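Local coordinates for protein HIAXHD3 (Humicola insolens, PDB 3ZXK) that probably removes arabinofuranose side chains from xylan as a family 43 glycoside hydrolase, and has served as a scaffold for engineering endo-xylanase activity, at residues A[107-112]-A[132-137]; A[37-42]-A[61-66]; A[87-92]-A[144-149]; A[53-58]-A[330-335]. All coordinates share one frame; numbering follows the deposited sequence.

Contact 1: residues A[107-112]-A[132-137]; sequences TYLWTS and QHTATI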
loop_
_atom_site.group_PDB
_atom_site.type_symbol
_atom_site.label_atom_id
_atom_site.label_comp_id
_atom_site.label_asym_id
_atom_site.label_seq_id
_atom_site.Cartn_x
_atom_site.Cartn_y
_atom_site.Cartn_z
ATOM N N THR A 107 -8.398 -18.252 -2.503
ATOM C CA THR A 107 -7.197 -17.853 -1.807
ATOM C C THR A 107 -5.976 -18.228 -2.640
ATOM O O THR A 107 -5.850 -19.370 -3.090
ATOM C CB THR A 107 -7.149 -18.516 -0.419
ATOM O OG1 THR A 107 -8.300 -18.105 0.315
ATOM C CG2 THR A 107 -5.896 -18.065 0.351
ATOM N N TYR A 108 -5.086 -17.258 -2.839
ATOM C CA TYR A 108 -3.927 -17.414 -3.727
ATOM C C TYR A 108 -2.670 -17.441 -2.885
ATOM O O TYR A 108 -2.559 -16.640 -1.939
ATOM C CB TYR A 108 -3.852 -16.229 -4.703
ATOM C CG TYR A 108 -5.014 -16.211 -5.652
ATOM C CD1 TYR A 108 -6.243 -15.623 -5.298
ATOM C CD2 TYR A 108 -4.898 -16.790 -6.914
ATOM C CE1 TYR A 108 -7.325 -15.635 -6.168
ATOM C CE2 TYR A 108 -5.970 -16.783 -7.809
ATOM C CZ TYR A 108 -7.175 -16.213 -7.427
ATOM O OH TYR A 108 -8.235 -16.229 -8.308
ATOM N N LEU A 109 -1.766 -18.381 -3.185
ATOM C CA LEU A 109 -0.472 -18.459 -2.537
ATOM C C LEU A 109 0.614 -18.068 -3.516
ATOM O O LEU A 109 0.714 -18.648 -4.593
ATOM C CB LEU A 109 -0.190 -19.886 -2.055
ATOM C CG LEU A 109 1.237 -20.144 -1.607
ATOM C CD1 LEU A 109 1.625 -19.241 -0.434
ATOM C CD2 LEU A 109 1.371 -21.623 -1.253
ATOM N N TRP A 110 1.408 -17.071 -3.129
ATOM C CA TRP A 110 2.601 -16.688 -3.867
ATOM C C TRP A 110 3.793 -16.889 -2.975
ATOM O O TRP A 110 3.725 -16.575 -1.767
ATOM C CB TRP A 110 2.522 -15.222 -4.266
ATOM C CG TRP A 110 1.658 -14.939 -5.466
ATOM C CD1 TRP A 110 0.254 -14.910 -5.542
ATOM C CD2 TRP A 110 2.141 -14.631 -6.811
ATOM N NE1 TRP A 110 -0.149 -14.595 -6.812
ATOM C CE2 TRP A 110 0.960 -14.417 -7.635
ATOM C CE3 TRP A 110 3.403 -14.520 -7.392
ATOM C CZ2 TRP A 110 1.059 -14.097 -8.992
ATOM C CZ3 TRP A 110 3.499 -14.205 -8.754
ATOM C CH2 TRP A 110 2.352 -13.983 -9.534
ATOM N N THR A 111 4.870 -17.481 -3.509
ATOM C CA THR A 111 6.053 -17.723 -2.672
ATOM C C THR A 111 7.319 -17.213 -3.336
ATOM O O THR A 111 7.380 -17.074 -4.546
ATOM C CB THR A 111 6.264 -19.215 -2.322
ATOM O OG1 THR A 111 6.490 -19.942 -3.524
ATOM C CG2 THR A 111 5.038 -19.807 -1.584
ATOM N N SER A 112 8.336 -16.957 -2.524
ATOM C CA SER A 112 9.663 -16.606 -3.016
ATOM C C SER A 112 10.723 -17.260 -2.150
ATOM O O SER A 112 10.566 -17.325 -0.937
ATOM C CB SER A 112 9.872 -15.079 -2.958
ATOM O OG SER A 112 11.232 -14.740 -3.290
ATOM N N GLN A 132 6.494 -16.388 -7.273
ATOM C CA GLN A 132 5.723 -17.159 -8.254
ATOM C C GLN A 132 4.431 -17.609 -7.619
ATOM O O GLN A 132 4.391 -17.883 -6.410
ATOM C CB GLN A 132 6.491 -18.420 -8.684
ATOM C CG GLN A 132 7.891 -18.192 -9.248
ATOM C CD GLN A 132 7.890 -17.601 -10.634
ATOM O OE1 GLN A 132 6.933 -17.770 -11.409
ATOM N NE2 GLN A 132 8.981 -16.909 -10.976
ATOM N N HIS A 133 3.389 -17.741 -8.436
ATOM C CA HIS A 133 2.116 -18.291 -7.989
ATOM C C HIS A 133 2.267 -19.788 -7.746
ATOM O O HIS A 133 2.644 -20.536 -8.650
ATOM C CB HIS A 133 1.077 -18.007 -9.049
ATOM C CG HIS A 133 -0.275 -18.552 -8.726
ATOM N ND1 HIS A 133 -1.058 -19.136 -9.653
ATOM C CD2 HIS A 133 -0.954 -18.628 -7.526
ATOM C CE1 HIS A 133 -2.202 -19.541 -9.079
ATOM N NE2 HIS A 133 -2.139 -19.238 -7.774
ATOM N N THR A 134 1.975 -20.219 -6.529
ATOM C CA THR A 134 2.322 -21.560 -6.083
ATOM C C THR A 134 1.069 -22.432 -5.882
ATOM O O THR A 134 1.093 -23.647 -6.114
ATOM C CB THR A 134 3.209 -21.469 -4.803
ATOM O OG1 THR A 134 4.422 -20.754 -5.103
ATOM C CG2 THR A 134 3.533 -22.843 -4.213
ATOM N N ALA A 135 -0.026 -21.825 -5.456
ATOM C CA ALA A 135 -1.263 -22.593 -5.288
ATOM C C ALA A 135 -2.466 -21.687 -5.253
ATOM O O ALA A 135 -2.334 -20.456 -5.091
ATOM C CB ALA A 135 -1.199 -23.473 -4.030
ATOM N N THR A 136 -3.636 -22.295 -5.452
ATOM C CA THR A 136 -4.894 -21.616 -5.245
ATOM C C THR A 136 -5.707 -22.595 -4.386
ATOM O O THR A 136 -5.757 -23.797 -4.673
ATOM C CB THR A 136 -5.631 -21.301 -6.584
ATOM O OG1 THR A 136 -4.798 -20.494 -7.428
ATOM C CG2 THR A 136 -6.959 -20.570 -6.333
ATOM N N ILE A 137 -6.309 -22.081 -3.320
ATOM C CA ILE A 137 -7.168 -22.852 -2.429
ATOM C C ILE A 137 -8.618 -22.376 -2.644
ATOM O O ILE A 137 -8.878 -21.175 -2.639
ATOM C CB ILE A 137 -6.707 -22.651 -0.962
ATOM C CG1 ILE A 137 -5.389 -23.409 -0.697
ATOM C CG2 ILE A 137 -7.775 -23.113 0.015
ATOM C CD1 ILE A 137 -4.675 -23.005 0.588
#
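Thr111 and Thr134 join through their hydroxyls, OG1 of Thr111 lying 2.7 Å from OG1 of Thr134, and either could be the donor. The Thr111 hydroxyl lies between its backbone N and carbonyl carbon (chi1 63°), which turns it toward Thr134 on strand 132-137; Arg96, from strand 96-103, also bonds to it. Backbone bonds flank this pair: Thr111 and Gln132 exchange two, N to O each way. Ile137 N reaches Thr107 O at 2.8 Å, and Thr134 N reaches Leu109 O at the same distance of 2.8 Å. Ala135 N adds a weak bond of 3.4 Å to Leu109 O, giving that carbonyl two donors from successive residues. On the face carrying Tyr108 and Trp110, histidine suits its place because the CB of His133 makes a CH-pi contact over the six-membered ring of Trp110, 4.0 Å from the centroid and 16° off the normal, while its NE2 lies at the Tyr108 ring edge and shares a hydrogen bond with Thr136 OG1. Trp110 NE1 turns instead to Asn64. A methyl, Thr136 CG2, covers part of one Tyr108 face. On the other face, Leu109 CD2 packs 3.9 Å from Thr134 CG2, with the small Ala135 beside them. Two residues, Thr134 and Ala135, opposite one, Leu109, make a classic beta bulge, here between the third strand and the edge strand, 132-137, of a four-stranded antiparallel blade in the family 43 beta-propeller.

Contact 2: residues A[37-42]-A[61-66]; sequences AYSPGA and PRLNFG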
loop_
_atom_site.group_PDB
_atom_site.type_symbol
_atom_site.label_atom_id
_atom_site.label_comp_id
_atom_site.label_asym_id
_atom_site.label_seq_id
_atom_site.Cartn_x
_atom_site.Cartn_y
_atom_site.Cartn_z
ATOM N N ALA A 37 -6.420 -3.054 -6.291
ATOM C CA ALA A 37 -6.163 -3.330 -7.706
ATOM C C ALA A 37 -4.864 -2.699 -8.219
ATOM O O ALA A 37 -4.607 -2.694 -9.421
ATOM C CB ALA A 37 -7.359 -2.910 -8.571
ATOM N N TYR A 38 -4.020 -2.210 -7.321
ATOM C CA TYR A 38 -2.708 -1.676 -7.736
ATOM C C TYR A 38 -1.721 -2.819 -8.019
ATOM O O TYR A 38 -1.775 -3.863 -7.398
ATOM C CB TYR A 38 -2.201 -0.673 -6.692
ATOM C CG TYR A 38 -3.095 0.583 -6.674
ATOM C CD1 TYR A 38 -2.860 1.630 -7.532
ATOM C CD2 TYR A 38 -4.194 0.696 -5.794
ATOM C CE1 TYR A 38 -3.674 2.773 -7.534
ATOM C CE2 TYR A 38 -5.016 1.814 -5.780
ATOM C CZ TYR A 38 -4.747 2.868 -6.651
ATOM O OH TYR A 38 -5.555 4.010 -6.665
ATOM N N SER A 39 -0.903 -2.654 -9.032
ATOM C CA SER A 39 -0.097 -3.761 -9.566
ATOM C C SER A 39 1.329 -3.277 -9.848
ATOM O O SER A 39 1.511 -2.351 -10.645
ATOM C CB SER A 39 -0.725 -4.222 -10.885
ATOM O OG SER A 39 0.061 -5.261 -11.477
ATOM N N PRO A 40 2.366 -3.906 -9.275
ATOM C CA PRO A 40 2.386 -5.110 -8.472
ATOM C C PRO A 40 1.676 -4.901 -7.146
ATOM O O PRO A 40 1.536 -3.770 -6.668
ATOM C CB PRO A 40 3.899 -5.371 -8.247
ATOM C CG PRO A 40 4.535 -4.048 -8.423
ATOM C CD PRO A 40 3.730 -3.376 -9.500
ATOM N N GLY A 41 1.279 -6.012 -6.550
ATOM C CA GLY A 41 0.551 -5.975 -5.295
ATOM C C GLY A 41 1.350 -6.516 -4.127
ATOM O O GLY A 41 2.374 -7.179 -4.315
ATOM N N ALA A 42 0.835 -6.239 -2.921
ATOM C CA ALA A 42 1.354 -6.793 -1.662
ATOM C C ALA A 42 2.809 -6.430 -1.403
ATOM O O ALA A 42 3.680 -7.311 -1.362
ATOM C CB ALA A 42 1.136 -8.307 -1.555
ATOM N N PRO A 61 3.839 -9.920 -8.244
ATOM C CA PRO A 61 4.401 -9.037 -9.275
ATOM C C PRO A 61 3.426 -8.648 -10.376
ATOM O O PRO A 61 3.611 -7.582 -10.973
ATOM C CB PRO A 61 5.596 -9.829 -9.823
ATOM C CG PRO A 61 5.503 -11.215 -9.253
ATOM C CD PRO A 61 4.723 -11.071 -7.965
ATOM N N ARG A 62 2.440 -9.488 -10.672
ATOM C CA ARG A 62 1.356 -9.101 -11.585
ATOM C C ARG A 62 0.134 -9.805 -11.040
ATOM O O ARG A 62 0.221 -10.979 -10.684
ATOM C CB ARG A 62 1.640 -9.551 -13.014
ATOM C CG ARG A 62 0.539 -9.206 -14.000
ATOM C CD ARG A 62 0.973 -9.549 -15.417
ATOM N NE ARG A 62 -0.082 -9.232 -16.384
ATOM C CZ ARG A 62 -0.201 -8.066 -17.007
ATOM N NH1 ARG A 62 0.699 -7.098 -16.799
ATOM N NH2 ARG A 62 -1.221 -7.869 -17.841
ATOM N N LEU A 63 -0.994 -9.108 -10.967
ATOM C CA LEU A 63 -2.189 -9.650 -10.328
ATOM C C LEU A 63 -2.728 -10.748 -11.223
ATOM O O LEU A 63 -2.950 -10.526 -12.392
ATOM C CB LEU A 63 -3.231 -8.532 -10.112
ATOM C CG LEU A 63 -2.666 -7.267 -9.415
ATOM C CD1 LEU A 63 -3.787 -6.278 -9.102
ATOM C CD2 LEU A 63 -1.931 -7.611 -8.122
ATOM N N ASN A 64 -2.945 -11.936 -10.664
ATOM C CA ASN A 64 -3.415 -13.100 -11.416
ATOM C C ASN A 64 -4.800 -13.574 -10.992
ATOM O O ASN A 64 -5.109 -14.768 -11.046
ATOM C CB ASN A 64 -2.398 -14.242 -11.274
ATOM C CG ASN A 64 -2.298 -14.786 -9.841
ATOM O OD1 ASN A 64 -2.267 -14.026 -8.860
ATOM N ND2 ASN A 64 -2.211 -16.111 -9.725
ATOM N N PHE A 65 -5.643 -12.635 -10.623
ATOM C CA PHE A 65 -6.902 -12.960 -9.979
ATOM C C PHE A 65 -8.091 -12.936 -10.925
ATOM O O PHE A 65 -9.230 -13.146 -10.499
ATOM C CB PHE A 65 -7.166 -12.008 -8.824
ATOM C CG PHE A 65 -5.973 -11.767 -7.942
ATOM C CD1 PHE A 65 -5.295 -12.847 -7.382
ATOM C CD2 PHE A 65 -5.537 -10.472 -7.652
ATOM C CE1 PHE A 65 -4.204 -12.651 -6.537
ATOM C CE2 PHE A 65 -4.442 -10.274 -6.806
ATOM C CZ PHE A 65 -3.757 -11.359 -6.272
ATOM N N GLY A 66 -7.848 -12.687 -12.207
ATOM C CA GLY A 66 -8.935 -12.628 -13.175
ATOM C C GLY A 66 -8.733 -11.553 -14.217
ATOM O O GLY A 66 -7.919 -10.638 -14.054
HETATM O O HOH W 1 2.663 -5.558 -12.562
#
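Pro40 and Pro61 bring the two backbones together, their CA atoms 4.5 Å apart, with no direct hydrogen bond between the segments. The peptide before Pro40 is cis, and the 37-42 chain goes on to turn a corner at Ala42, while 61-66 is irregular throughout. A water bridges the gap: it donates to Ser39 OG at 2.8 Å and to Pro61 O at 2.7 Å. Serine suits this place because its hydroxyl, anti to its own N (chi1 177°), also bonds to Asn338. Leu63 supplies the apolar filling. Its CD1 touches Tyr38 O at 3.6 Å, its CG lies against Ser39 CB, and its CD2 comes 3.9 Å from Gly41 N. A side chain on Gly41 would press on that CD2, so glycine fits the tight spot. Pro40 CB rests 3.5 Å from Pro61 O. Segment 37-42 is an excursion of the propeller chain: strand 38-39 adds to the sandwich sheet beside 334-336 before the chain returns to its blade as strand 41-47, loop 61-66 packing alongside.

Contact 3: residues A[87-92]-A[144-149]; sequences TLRYRR and AGLLID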
loop_
_atom_site.group_PDB
_atom_site.type_symbol
_atom_site.label_atom_id
_atom_site.label_comp_id
_atom_site.label_asym_id
_atom_site.label_seq_id
_atom_site.Cartn_x
_atom_site.Cartn_y
_atom_site.Cartn_z
ATOM N N THR A 87 -1.680 -12.067 4.217
ATOM C CA THR A 87 -0.741 -12.524 5.236
ATOM C C THR A 87 0.552 -13.026 4.597
ATOM O O THR A 87 0.536 -13.525 3.483
ATOM C CB THR A 87 -1.397 -13.602 6.145
ATOM O OG1 THR A 87 -0.515 -13.898 7.222
ATOM C CG2 THR A 87 -1.702 -14.882 5.383
ATOM N N LEU A 88 1.647 -12.892 5.346
ATOM C CA LEU A 88 2.990 -13.268 4.895
ATOM C C LEU A 88 3.775 -13.790 6.083
ATOM O O LEU A 88 3.725 -13.190 7.164
ATOM C CB LEU A 88 3.741 -12.051 4.377
ATOM C CG LEU A 88 5.176 -12.246 3.882
ATOM C CD1 LEU A 88 5.120 -13.022 2.573
ATOM C CD2 LEU A 88 5.847 -10.907 3.619
ATOM N N ARG A 89 4.519 -14.879 5.881
ATOM C CA ARG A 89 5.483 -15.377 6.891
ATOM C C ARG A 89 6.664 -16.007 6.192
ATOM O O ARG A 89 6.571 -16.411 5.046
ATOM C CB ARG A 89 4.876 -16.402 7.883
ATOM C CG ARG A 89 3.755 -15.879 8.801
ATOM C CD ARG A 89 4.305 -14.998 9.921
ATOM N NE ARG A 89 3.283 -14.236 10.631
ATOM C CZ ARG A 89 2.703 -14.594 11.784
ATOM N NH1 ARG A 89 3.003 -15.738 12.425
ATOM N NH2 ARG A 89 1.790 -13.792 12.306
ATOM N N TYR A 90 7.783 -16.087 6.898
ATOM C CA TYR A 90 8.965 -16.751 6.366
ATOM C C TYR A 90 9.116 -18.144 6.993
ATOM O O TYR A 90 9.111 -18.287 8.228
ATOM C CB TYR A 90 10.185 -15.918 6.728
ATOM C CG TYR A 90 11.494 -16.548 6.358
ATOM C CD1 TYR A 90 11.867 -16.725 5.016
ATOM C CD2 TYR A 90 12.382 -16.938 7.351
ATOM C CE1 TYR A 90 13.100 -17.292 4.682
ATOM C CE2 TYR A 90 13.593 -17.520 7.045
ATOM C CZ TYR A 90 13.960 -17.682 5.709
ATOM O OH TYR A 90 15.197 -18.250 5.428
ATOM N N ARG A 91 9.253 -19.149 6.137
ATOM C CA ARG A 91 9.373 -20.528 6.589
ATOM C C ARG A 91 10.843 -20.876 6.617
ATOM O O ARG A 91 11.483 -20.971 5.571
ATOM C CB ARG A 91 8.624 -21.456 5.638
ATOM C CG ARG A 91 8.301 -22.800 6.262
ATOM C CD ARG A 91 7.507 -23.661 5.306
ATOM N NE ARG A 91 6.929 -24.800 6.032
ATOM C CZ ARG A 91 6.136 -25.712 5.480
ATOM N NH1 ARG A 91 5.845 -25.664 4.169
ATOM N NH2 ARG A 91 5.633 -26.686 6.222
ATOM N N ARG A 92 11.378 -21.085 7.823
ATOM C CA ARG A 92 12.803 -21.421 7.970
ATOM C C ARG A 92 13.183 -22.754 7.331
ATOM O O ARG A 92 14.257 -22.868 6.727
ATOM C CB ARG A 92 13.212 -21.423 9.444
ATOM C CG ARG A 92 13.510 -20.035 9.984
ATOM C CD ARG A 92 12.301 -19.133 10.041
ATOM N NE ARG A 92 12.622 -17.968 10.873
ATOM C CZ ARG A 92 11.772 -16.991 11.139
ATOM N NH1 ARG A 92 10.554 -17.008 10.599
ATOM N NH2 ARG A 92 12.152 -15.994 11.925
ATOM N N ALA A 144 -6.983 -13.125 6.263
ATOM C CA ALA A 144 -6.191 -14.293 6.619
ATOM C C ALA A 144 -5.041 -13.892 7.539
ATOM O O ALA A 144 -4.440 -12.813 7.365
ATOM C CB ALA A 144 -5.632 -14.922 5.343
ATOM N N GLY A 145 -4.739 -14.785 8.481
ATOM C CA GLY A 145 -3.543 -14.687 9.324
ATOM C C GLY A 145 -2.842 -16.030 9.419
ATOM O O GLY A 145 -3.329 -16.960 10.108
ATOM N N LEU A 146 -1.679 -16.116 8.762
ATOM C CA LEU A 146 -0.864 -17.324 8.736
ATOM C C LEU A 146 0.008 -17.474 9.973
ATOM O O LEU A 146 0.623 -16.504 10.413
ATOM C CB LEU A 146 0.074 -17.275 7.496
ATOM C CG LEU A 146 1.140 -18.368 7.314
ATOM C CD1 LEU A 146 0.460 -19.712 7.142
ATOM C CD2 LEU A 146 2.044 -18.075 6.120
ATOM N N LEU A 147 0.091 -18.713 10.485
ATOM C CA LEU A 147 1.051 -19.109 11.491
ATOM C C LEU A 147 1.806 -20.333 10.983
ATOM O O LEU A 147 1.179 -21.289 10.586
ATOM C CB LEU A 147 0.326 -19.482 12.825
ATOM C CG LEU A 147 1.213 -20.248 13.824
ATOM C CD1 LEU A 147 2.345 -19.358 14.285
ATOM C CD2 LEU A 147 0.440 -20.746 15.031
ATOM N N ILE A 148 3.126 -20.281 10.966
ATOM C CA ILE A 148 3.914 -21.496 10.805
ATOM C C ILE A 148 4.347 -21.938 12.203
ATOM O O ILE A 148 5.192 -21.280 12.822
ATOM C CB ILE A 148 5.120 -21.239 9.873
ATOM C CG1 ILE A 148 4.608 -20.611 8.550
ATOM C CG2 ILE A 148 5.972 -22.503 9.710
ATOM C CD1 ILE A 148 5.670 -20.295 7.519
ATOM N N ASP A 149 3.761 -23.042 12.684
ATOM C CA ASP A 149 3.945 -23.501 14.042
ATOM C C ASP A 149 5.362 -24.061 14.288
ATOM O O ASP A 149 6.129 -24.296 13.361
ATOM C CB ASP A 149 2.843 -24.512 14.386
ATOM C CG ASP A 149 2.581 -24.615 15.857
ATOM O OD1 ASP A 149 3.256 -23.910 16.661
ATOM O OD2 ASP A 149 1.686 -25.406 16.219
HETATM O O HOH W 2 4.756 -17.975 11.653
#
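Thr87 makes the one direct hydrogen bond between the segments: Leu146 N donates to Thr87 OG1 at 2.9 Å, nearly straight at 172°. With OG1 anti to the backbone N (chi1 -173°), the hydroxyl points at strand 145-148, and Glu21 takes it up as well. Water provides a second polar link, accepting from Arg89 NH1 and from Ile148 N, at 2.9 Å in each case. It lies at the edge of the guanidinium, in its plane.

The strands 87-91 and 145-148 run nearly parallel, 16° apart, with axes approaching to 6.0 Å. Each is the first strand of its own four-stranded sheet, so the contact joins the innermost strands of two successive blades of the propeller around its central axis.

Electrostatics gather on Arg89, whose chain bends at chi2 and lays the guanidinium face over Leu146 O, CZ 3.1 Å from that oxygen. This is a face approach and not a hydrogen bond; the N-H groups serve other partners, NH2 pairing with Glu21 and Met196 O. A leucine here would probably leave Glu21 without its cationic mate and the water without its guanidinium donor.

Apolar contacts fill the remainder. Leu146 CD2 slides alongside Arg89 CB at 3.7 Å, and Ile148 CD1 meets Arg91 CB at 3.7 Å, while Arg91 runs on, its NE to Asp152 and its NH2 to Pro170 O.

Contact 4: residues A[53-58]-A[330-335]; sequences WTPVTH and SEHWEW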
loop_
_atom_site.group_PDB
_atom_site.type_symbol
_atom_site.label_atom_id
_atom_site.label_comp_id
_atom_site.label_asym_id
_atom_site.label_seq_id
_atom_site.Cartn_x
_atom_site.Cartn_y
_atom_site.Cartn_z
ATOM N N TRP A 53 11.529 2.346 7.652
ATOM C CA TRP A 53 11.104 1.288 6.734
ATOM C C TRP A 53 11.488 1.649 5.325
ATOM O O TRP A 53 11.393 2.831 4.939
ATOM C CB TRP A 53 9.605 1.122 6.806
ATOM C CG TRP A 53 9.137 0.626 8.128
ATOM C CD1 TRP A 53 8.722 1.371 9.220
ATOM C CD2 TRP A 53 9.041 -0.767 8.541
ATOM N NE1 TRP A 53 8.339 0.554 10.251
ATOM C CE2 TRP A 53 8.523 -0.757 9.911
ATOM C CE3 TRP A 53 9.303 -1.986 7.922
ATOM C CZ2 TRP A 53 8.297 -1.935 10.618
ATOM C CZ3 TRP A 53 9.096 -3.161 8.652
ATOM C CH2 TRP A 53 8.590 -3.134 9.962
ATOM N N THR A 54 11.869 0.637 4.541
ATOM C CA THR A 54 12.251 0.773 3.132
ATOM C C THR A 54 11.534 -0.339 2.367
ATOM O O THR A 54 11.564 -1.494 2.822
ATOM C CB THR A 54 13.762 0.552 2.954
ATOM O OG1 THR A 54 14.486 1.539 3.703
ATOM C CG2 THR A 54 14.155 0.641 1.483
ATOM N N PRO A 55 10.881 -0.011 1.232
ATOM C CA PRO A 55 10.217 -1.079 0.452
ATOM C C PRO A 55 11.258 -1.937 -0.272
ATOM O O PRO A 55 12.236 -1.389 -0.818
ATOM C CB PRO A 55 9.313 -0.303 -0.522
ATOM C CG PRO A 55 9.951 1.026 -0.653
ATOM C CD PRO A 55 10.758 1.314 0.582
ATOM N N VAL A 56 11.112 -3.263 -0.217
ATOM C CA VAL A 56 12.135 -4.131 -0.813
ATOM C C VAL A 56 11.654 -5.058 -1.916
ATOM O O VAL A 56 12.456 -5.455 -2.762
ATOM C CB VAL A 56 12.957 -4.906 0.236
ATOM C CG1 VAL A 56 13.753 -3.904 1.065
ATOM C CG2 VAL A 56 12.056 -5.800 1.096
ATOM N N THR A 57 10.365 -5.373 -1.929
ATOM C CA THR A 57 9.791 -6.283 -2.933
ATOM C C THR A 57 8.268 -6.192 -2.921
ATOM O O THR A 57 7.696 -5.501 -2.075
ATOM C CB THR A 57 10.295 -7.766 -2.729
ATOM O OG1 THR A 57 9.964 -8.572 -3.878
ATOM C CG2 THR A 57 9.719 -8.413 -1.467
ATOM N N HIS A 58 7.618 -6.873 -3.855
ATOM C CA HIS A 58 6.166 -7.047 -3.809
ATOM C C HIS A 58 5.891 -8.515 -3.989
ATOM O O HIS A 58 6.493 -9.163 -4.846
ATOM C CB HIS A 58 5.466 -6.340 -4.958
ATOM C CG HIS A 58 5.308 -4.845 -4.792
ATOM N ND1 HIS A 58 6.341 -3.975 -4.927
ATOM C CD2 HIS A 58 4.181 -4.082 -4.510
ATOM C CE1 HIS A 58 5.881 -2.708 -4.793
ATOM N NE2 HIS A 58 4.569 -2.768 -4.522
ATOM N N SER A 330 11.722 1.050 -9.318
ATOM C CA SER A 330 11.895 1.054 -7.878
ATOM C C SER A 330 10.638 0.479 -7.211
ATOM O O SER A 330 9.553 0.378 -7.824
ATOM C CB SER A 330 12.137 2.481 -7.381
ATOM O OG SER A 330 10.900 3.098 -7.114
ATOM N N GLU A 331 10.767 0.149 -5.929
ATOM C CA GLU A 331 9.698 -0.523 -5.211
ATOM C C GLU A 331 8.583 0.447 -4.847
ATOM O O GLU A 331 7.552 0.037 -4.335
ATOM C CB GLU A 331 10.286 -1.193 -3.961
ATOM C CG GLU A 331 11.122 -2.427 -4.279
ATOM C CD GLU A 331 10.274 -3.482 -4.980
ATOM O OE1 GLU A 331 9.145 -3.759 -4.491
ATOM O OE2 GLU A 331 10.714 -4.035 -6.021
ATOM N N HIS A 332 8.762 1.730 -5.156
ATOM C CA HIS A 332 7.717 2.725 -4.841
ATOM C C HIS A 332 6.580 2.790 -5.850
ATOM O O HIS A 332 5.495 3.301 -5.538
ATOM C CB HIS A 332 8.326 4.120 -4.707
ATOM C CG HIS A 332 9.348 4.223 -3.624
ATOM N ND1 HIS A 332 9.021 4.350 -2.323
ATOM C CD2 HIS A 332 10.733 4.168 -3.680
ATOM C CE1 HIS A 332 10.132 4.361 -1.586
ATOM N NE2 HIS A 332 11.184 4.244 -2.416
ATOM N N TRP A 333 6.784 2.275 -7.058
ATOM C CA TRP A 333 5.786 2.440 -8.122
ATOM C C TRP A 333 4.863 1.278 -8.241
ATOM O O TRP A 333 5.284 0.105 -8.124
ATOM C CB TRP A 333 6.476 2.607 -9.453
ATOM C CG TRP A 333 7.323 3.836 -9.554
ATOM C CD1 TRP A 333 8.717 3.916 -9.548
ATOM C CD2 TRP A 333 6.853 5.199 -9.762
ATOM N NE1 TRP A 333 9.127 5.228 -9.714
ATOM C CE2 TRP A 333 8.042 6.044 -9.833
ATOM C CE3 TRP A 333 5.605 5.789 -9.862
ATOM C CZ2 TRP A 333 7.956 7.426 -10.036
ATOM C CZ3 TRP A 333 5.525 7.172 -10.067
ATOM C CH2 TRP A 333 6.683 7.971 -10.148
ATOM N N GLU A 334 3.591 1.604 -8.483
ATOM C CA GLU A 334 2.569 0.599 -8.779
ATOM C C GLU A 334 1.606 1.139 -9.804
ATOM O O GLU A 334 1.172 2.303 -9.723
ATOM C CB GLU A 334 1.764 0.224 -7.515
ATOM C CG GLU A 334 2.552 -0.498 -6.408
ATOM C CD GLU A 334 1.937 -0.439 -5.021
ATOM O OE1 GLU A 334 0.786 0.035 -4.832
ATOM O OE2 GLU A 334 2.618 -0.895 -4.072
ATOM N N TRP A 335 1.257 0.310 -10.771
ATOM C CA TRP A 335 0.291 0.703 -11.780
ATOM C C TRP A 335 -1.118 0.634 -11.243
ATOM O O TRP A 335 -1.381 -0.146 -10.335
ATOM C CB TRP A 335 0.370 -0.258 -12.943
ATOM C CG TRP A 335 1.692 -0.349 -13.636
ATOM C CD1 TRP A 335 2.665 -1.325 -13.480
ATOM C CD2 TRP A 335 2.170 0.526 -14.702
ATOM N NE1 TRP A 335 3.725 -1.087 -14.331
ATOM C CE2 TRP A 335 3.486 0.015 -15.086
ATOM C CE3 TRP A 335 1.679 1.690 -15.317
ATOM C CZ2 TRP A 335 4.237 0.608 -16.086
ATOM C CZ3 TRP A 335 2.449 2.288 -16.319
ATOM C CH2 TRP A 335 3.705 1.751 -16.695
#
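The boundary between the family 43 propeller and the C-terminal concanavalin-like beta-sandwich is crossed here, strand 54-58 of a blade meeting a type I turn and the start of strand 334-336. His58 stands between two glutamates of the sandwich. Its ND1 donates to Glu331 OE1 at 2.8 Å, a bent bond of 140° that reaches the oxygen on its syn side with the ring and carboxylate planes 48° apart. NE2 donates to Glu334 OE2 at 2.7 Å, straighter at 166°, and here the oxygen lies in the ring plane and is met on its anti side. Glu331 bends at chi2 to curl back along the strand, its CG packed on the carbonyl of Val56; Val56 and Thr57 together face Val44 in a classic beta bulge. Pro55 lies beside this, its CG over the face of the His332 ring, 3.9 Å from the centroid, and its CB against Glu331 CB. A leucine in place of His58 would probably leave Glu331 OE1 without its imidazole donor and free the carboxylate to turn. Because each ring nitrogen faces a carboxylate oxygen at hydrogen-bonding distance, the imidazole is probably doubly protonated and cationic; Glu334 also pairs with Arg375 and Arg509.

Contacts 2 and 4 lie where the propeller meets the beta-sandwich, their centres about 13 Å apart. They touch through a probable hydrogen bond between Ser39 O and Trp335 N, and share two sheets: strands 41-47 and 54-58 in one blade, 38-39 and 334-336 in the sandwich. Contact 1 touches contact 2 through Trp110 and Asn64, their centres about 12 Å apart. Contact 3 joins the blade of contact 1, which includes strand 87-91, to the next. Along the chain, contact 1 is nested inside contact 3, and both inside contact 4, whose segments alternate with those of contact 2. Contacts 2 and 4 thus tie propeller and sandwich together, the propeller chain lending strand 38-39 to the sandwich sheet.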